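Local coordinates for protein creatinine amidohydrolase (Nostoc punctiforme PCC 73102, PDB 3NO4) that probably hydrolyses carbon-nitrogen bonds of linear amides as a metal-dependent enzyme of the creatininase superfamily, here with nickel bound at its metal site, at residues Phe42-Thr47 with Pro80-Gly85; Thr91-Thr96 with Ala222-Arg227. All blocks are in the same frame, centred on the assembly; numbering follows the deposited sequence.

Contact 1. Residues Phe42-Thr47 with Pro80-Gly85; sequences FPIGST and PTINVG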
loop_
_atom_site.group_PDB
_atom_site.type_symbol
_atom_site.label_atom_id
_atom_site.label_comp_id
_atom_site.label_asym_id
_atom_site.label_seq_id
_atom_site.Cartn_x
_atom_site.Cartn_y
_atom_site.Cartn_z
ATOM N N PHE A 42 2.980 25.876 1.009
ATOM C CA PHE A 42 2.166 25.178 0.019
ATOM C C PHE A 42 0.711 25.602 0.065
ATOM O O PHE A 42 0.083 25.444 1.108
ATOM C CB PHE A 42 2.269 23.663 0.166
ATOM C CG PHE A 42 3.505 23.118 -0.445
ATOM C CD1 PHE A 42 3.569 22.907 -1.815
ATOM C CD2 PHE A 42 4.625 22.861 0.334
ATOM C CE1 PHE A 42 4.732 22.448 -2.410
ATOM C CE2 PHE A 42 5.812 22.377 -0.244
ATOM C CZ PHE A 42 5.861 22.190 -1.633
ATOM N N PRO A 43 0.168 26.133 -1.057
ATOM C CA PRO A 43 -1.288 26.275 -1.090
ATOM C C PRO A 43 -1.892 24.897 -1.348
ATOM O O PRO A 43 -1.385 24.166 -2.214
ATOM C CB PRO A 43 -1.542 27.242 -2.257
ATOM C CG PRO A 43 -0.249 27.558 -2.864
ATOM C CD PRO A 43 0.786 26.655 -2.287
ATOM N N ILE A 44 -2.908 24.536 -0.584
ATOM C CA ILE A 44 -3.640 23.297 -0.793
ATOM C C ILE A 44 -5.129 23.568 -0.831
ATOM O O ILE A 44 -5.673 24.159 0.079
ATOM C CB ILE A 44 -3.257 22.141 0.188
ATOM C CG1 ILE A 44 -4.000 20.839 -0.181
ATOM C CG2 ILE A 44 -3.507 22.513 1.642
ATOM C CD1 ILE A 44 -3.483 19.568 0.577
ATOM N N GLY A 45 -5.775 23.160 -1.914
ATOM C CA GLY A 45 -7.233 23.226 -2.016
ATOM C C GLY A 45 -7.889 21.907 -2.402
ATOM O O GLY A 45 -7.623 20.836 -1.805
ATOM N N SER A 46 -8.781 22.006 -3.379
ATOM C CA SER A 46 -9.654 20.922 -3.775
ATOM C C SER A 46 -10.314 21.260 -5.089
ATOM O O SER A 46 -10.416 22.447 -5.460
ATOM C CB SER A 46 -10.741 20.698 -2.702
ATOM O OG SER A 46 -11.442 19.499 -2.963
ATOM N N THR A 47 -10.777 20.229 -5.771
ATOM C CA THR A 47 -11.524 20.339 -7.023
ATOM C C THR A 47 -12.866 19.671 -6.730
ATOM O O THR A 47 -12.963 18.462 -6.762
ATOM C CB THR A 47 -10.761 19.643 -8.161
ATOM O OG1 THR A 47 -9.469 20.244 -8.270
ATOM C CG2 THR A 47 -11.510 19.737 -9.522
ATOM N N PRO A 80 4.091 24.963 -5.727
ATOM C CA PRO A 80 2.939 24.821 -6.614
ATOM C C PRO A 80 1.715 24.326 -5.867
ATOM O O PRO A 80 1.856 23.532 -4.927
ATOM C CB PRO A 80 3.402 23.764 -7.623
ATOM C CG PRO A 80 4.480 22.989 -6.905
ATOM C CD PRO A 80 5.151 23.991 -6.047
ATOM N N THR A 81 0.540 24.772 -6.316
ATOM C CA THR A 81 -0.718 24.508 -5.631
ATOM C C THR A 81 -1.074 23.005 -5.729
ATOM O O THR A 81 -0.929 22.370 -6.806
ATOM C CB THR A 81 -1.856 25.397 -6.186
ATOM O OG1 THR A 81 -1.477 26.785 -6.090
ATOM C CG2 THR A 81 -3.174 25.153 -5.447
ATOM N N ILE A 82 -1.465 22.443 -4.590
ATOM C CA ILE A 82 -2.050 21.074 -4.529
ATOM C C ILE A 82 -3.534 21.259 -4.818
ATOM O O ILE A 82 -4.302 21.727 -3.958
ATOM C CB ILE A 82 -1.786 20.375 -3.199
ATOM C CG1 ILE A 82 -0.271 20.195 -2.985
ATOM C CG2 ILE A 82 -2.531 18.999 -3.092
ATOM C CD1 ILE A 82 0.104 19.775 -1.561
ATOM N N ASN A 83 -3.881 20.988 -6.075
ATOM C CA ASN A 83 -5.197 21.272 -6.657
ATOM C C ASN A 83 -6.291 20.261 -6.330
ATOM O O ASN A 83 -7.470 20.603 -6.390
ATOM C CB ASN A 83 -5.089 21.383 -8.191
ATOM C CG ASN A 83 -4.380 22.618 -8.621
ATOM O OD1 ASN A 83 -4.816 23.718 -8.283
ATOM N ND2 ASN A 83 -3.324 22.476 -9.423
ATOM N N VAL A 84 -5.904 19.015 -6.045
ATOM C CA VAL A 84 -6.850 17.934 -5.766
ATOM C C VAL A 84 -6.466 17.340 -4.406
ATOM O O VAL A 84 -5.313 16.944 -4.221
ATOM C CB VAL A 84 -6.832 16.901 -6.879
ATOM C CG1 VAL A 84 -7.600 15.593 -6.512
ATOM C CG2 VAL A 84 -7.383 17.519 -8.171
ATOM N N GLY A 85 -7.424 17.344 -3.470
ATOM C CA GLY A 85 -7.242 16.800 -2.132
ATOM C C GLY A 85 -8.289 15.750 -1.781
ATOM O O GLY A 85 -8.664 14.923 -2.622
HETATM O O HOH W 1 -10.112 17.734 -4.494
#
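Ile-82, Pro-43 and Phe-42 bury the most surface where 42-47 and 80-85 meet. Ile-82 N donates to Pro-43 O at 2.9 Å, almost straight (170° at the hydrogen), and Gly-45 N donates to Ile-82 O, also at 2.9 Å. The two bonds flank Ile-44 and make a single parallel bridge, with Ile-44 CA 4.6 Å from Ile-82 CA. With CG1 anti to the carbonyl carbon (chi1 -62°), Ile-82 turns its CG2 branch against Ile-44, whose CG1 lies 3.7 Å from that methyl, while the two CD1 tips also come near each other. Pro-43 meets Thr-81 nearly at right angles, Pro-43 CG 3.5 Å from Thr-81 OG1; that hydroxyl is hydrogen-bonded to Glu-64. The Phe-42 ring turns an edge to Pro-80, CD1 lying 3.6 Å from Pro-80 O close to the ring plane, and Tyr-111 meets it edge-to-face.

Strand 39-44 is an inner strand of the parallel sheet, between 77-78 and 122-127, so the bridge prolongs its pairing with the 77-78 side into the loop that follows. Helix 58-74, which joins the two strands in a beta-alpha-beta crossover, packs on Pro-43 through Ala-63 and Ala-67.

Beyond the bridge a side chain takes over: Thr-47 OG1 donates to Asn-83 O at 2.8 Å from well above the carbonyl plane (45° out of it), and Val-84 CG2 rests against Thr-47 OG1 at 3.4 Å. His-23 of the second subunit also hydrogen-bonds this hydroxyl. A water accepts from both Thr-47 N and Gly-85 N, tying the backbones together where direct pairing has ended.

Contact 2. Residues Thr91-Thr96 with Ala222-Arg227; sequences TAFPGT and ADFRVR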
loop_
_atom_site.group_PDB
_atom_site.type_symbol
_atom_site.label_atom_id
_atom_site.label_comp_id
_atom_site.label_asym_id
_atom_site.label_seq_id
_atom_site.Cartn_x
_atom_site.Cartn_y
_atom_site.Cartn_z
ATOM N N THR A 91 -18.220 13.537 -4.484
ATOM C CA THR A 91 -18.074 12.798 -5.754
ATOM C C THR A 91 -19.410 12.421 -6.461
ATOM O O THR A 91 -19.381 11.988 -7.603
ATOM C CB THR A 91 -17.176 11.545 -5.606
ATOM O OG1 THR A 91 -17.781 10.609 -4.721
ATOM C CG2 THR A 91 -15.817 11.937 -5.035
ATOM N N ALA A 92 -20.567 12.637 -5.832
ATOM C CA ALA A 92 -21.847 12.419 -6.497
ATOM C C ALA A 92 -22.244 13.605 -7.381
ATOM O O ALA A 92 -23.271 13.522 -8.065
ATOM C CB ALA A 92 -22.952 12.092 -5.488
ATOM N N PHE A 93 -21.437 14.678 -7.375
ATOM C CA PHE A 93 -21.573 15.799 -8.309
ATOM C C PHE A 93 -20.468 15.741 -9.382
ATOM O O PHE A 93 -19.297 15.615 -9.042
ATOM C CB PHE A 93 -21.493 17.121 -7.542
ATOM C CG PHE A 93 -22.603 17.298 -6.547
ATOM C CD1 PHE A 93 -22.489 16.806 -5.260
ATOM C CD2 PHE A 93 -23.736 18.002 -6.879
ATOM C CE1 PHE A 93 -23.515 16.996 -4.328
ATOM C CE2 PHE A 93 -24.784 18.176 -5.958
ATOM C CZ PHE A 93 -24.662 17.674 -4.685
ATOM N N PRO A 94 -20.822 15.876 -10.675
ATOM C CA PRO A 94 -19.820 15.780 -11.745
ATOM C C PRO A 94 -18.828 16.947 -11.725
ATOM O O PRO A 94 -19.203 18.140 -11.512
ATOM C CB PRO A 94 -20.668 15.783 -13.013
ATOM C CG PRO A 94 -21.892 16.609 -12.626
ATOM C CD PRO A 94 -22.153 16.262 -11.205
ATOM N N GLY A 95 -17.572 16.601 -11.976
ATOM C CA GLY A 95 -16.474 17.549 -11.952
ATOM C C GLY A 95 -15.665 17.551 -10.684
ATOM O O GLY A 95 -14.612 18.142 -10.654
ATOM N N THR A 96 -16.165 16.921 -9.630
ATOM C CA THR A 96 -15.380 16.719 -8.426
ATOM C C THR A 96 -14.253 15.720 -8.766
ATOM O O THR A 96 -14.474 14.723 -9.490
ATOM C CB THR A 96 -16.244 16.168 -7.277
ATOM O OG1 THR A 96 -17.227 17.150 -6.951
ATOM C CG2 THR A 96 -15.399 15.746 -6.031
ATOM N N ALA A 222 -23.009 9.635 -1.680
ATOM C CA ALA A 222 -24.408 9.380 -2.030
ATOM C C ALA A 222 -25.341 10.032 -1.016
ATOM O O ALA A 222 -26.246 10.780 -1.407
ATOM C CB ALA A 222 -24.707 7.843 -2.178
ATOM N N ASP A 223 -25.061 9.803 0.276
ATOM C CA ASP A 223 -25.771 10.450 1.394
ATOM C C ASP A 223 -25.668 11.996 1.291
ATOM O O ASP A 223 -26.671 12.712 1.513
ATOM C CB ASP A 223 -25.243 9.932 2.765
ATOM C CG ASP A 223 -25.853 10.670 3.972
ATOM O OD1 ASP A 223 -26.902 10.223 4.476
ATOM O OD2 ASP A 223 -25.282 11.709 4.395
ATOM N N PHE A 224 -24.474 12.483 0.970
ATOM C CA PHE A 224 -24.232 13.923 0.885
ATOM C C PHE A 224 -25.191 14.607 -0.097
ATOM O O PHE A 224 -25.798 15.610 0.239
ATOM C CB PHE A 224 -22.804 14.236 0.521
ATOM C CG PHE A 224 -22.470 15.701 0.608
ATOM C CD1 PHE A 224 -22.641 16.530 -0.491
ATOM C CD2 PHE A 224 -21.991 16.253 1.804
ATOM C CE1 PHE A 224 -22.362 17.925 -0.413
ATOM C CE2 PHE A 224 -21.712 17.648 1.896
ATOM C CZ PHE A 224 -21.898 18.478 0.781
ATOM N N ARG A 225 -25.329 14.037 -1.290
ATOM C CA ARG A 225 -26.162 14.653 -2.326
ATOM C C ARG A 225 -27.645 14.598 -1.991
ATOM O O ARG A 225 -28.362 15.535 -2.317
ATOM C CB ARG A 225 -25.877 14.051 -3.709
ATOM C CG ARG A 225 -26.701 14.674 -4.821
ATOM C CD ARG A 225 -26.001 14.678 -6.135
ATOM N NE ARG A 225 -26.894 15.207 -7.149
ATOM C CZ ARG A 225 -26.612 15.368 -8.443
ATOM N NH1 ARG A 225 -25.406 15.068 -8.943
ATOM N NH2 ARG A 225 -27.548 15.889 -9.248
ATOM N N VAL A 226 -28.091 13.528 -1.325
ATOM C CA VAL A 226 -29.446 13.459 -0.751
ATOM C C VAL A 226 -29.677 14.564 0.286
ATOM O O VAL A 226 -30.684 15.270 0.221
ATOM C CB VAL A 226 -29.773 12.027 -0.151
ATOM C CG1 VAL A 226 -31.151 12.025 0.597
ATOM C CG2 VAL A 226 -29.753 10.971 -1.272
ATOM N N ARG A 227 -28.738 14.735 1.212
ATOM C CA ARG A 227 -28.841 15.774 2.247
ATOM C C ARG A 227 -28.778 17.181 1.723
ATOM O O ARG A 227 -29.465 18.043 2.250
ATOM C CB ARG A 227 -27.737 15.656 3.300
ATOM C CG ARG A 227 -27.969 14.525 4.245
ATOM C CD ARG A 227 -26.890 14.484 5.337
ATOM N NE ARG A 227 -26.971 13.161 5.926
ATOM C CZ ARG A 227 -27.855 12.769 6.843
ATOM N NH1 ARG A 227 -28.737 13.608 7.405
ATOM N NH2 ARG A 227 -27.833 11.508 7.225
#
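Arg-225 reaches from the helix across Phe-93 and ends on the carbonyl of Ala-92. Its CG is anti to the backbone N (chi1 -179°), and a bend at chi2 (149°) followed by an extended outer chain carries the guanidinium along the ring. CD sits over the face, 3.7 Å from the ring centroid, a CH-pi contact, and the guanidinium then lies flat on the same ring, the planes 9° apart and the centres separated by 4.6 Å, in a cation-pi stack. NH1 donates to Ala-92 O at 2.8 Å, with the acceptor near the guanidinium plane, so stacking and hydrogen bond together fix the rotation of the group.

Phe-93 opens a type II beta turn running to Thr-96, with Gly-95 at its third position, in the long loop between strand 77-78 and helix 101-118; the contact joins that loop to the short helix 221-227. Trp-27 of the second subunit meets the Phe-93 ring edge-to-face and also packs on Arg-225. Cut back to alanine, position 225 would no longer offer NH1 to Ala-92 O, and the Phe-93 face now covered by the guanidinium would probably lose its stacking partner.

The preceding residue, Phe-224, meets Phe-93 edge to edge, Phe-224 CD1 4.0 Å from Phe-93 CE1, and His-90 meets the Phe-224 ring edge-to-face. Ala-92 adds a methyl contact, Ala-92 CB to Arg-225 CB at 3.9 Å.

Contacts 1 and 2 have centres about 20 Å apart, and they share the long loop after strand 77-78: it pairs with strand 39-44 at its start and meets helix 221-227 further on. They touch through Thr-47, whose CG2 lies 3.7 Å from Gly-95 O. Contact 1 lies nearer the metal site of His-50, Asp-59 and Glu-191: the side chain of Ser-46 is about 7 Å from the nickel ion and packs on Asp-59, while that of Phe-224 in contact 2 is about 10 Å from the metal and about 6 Å from an unidentified ligand, probably from the crystallisation liquor. The second subunit packs against both contacts.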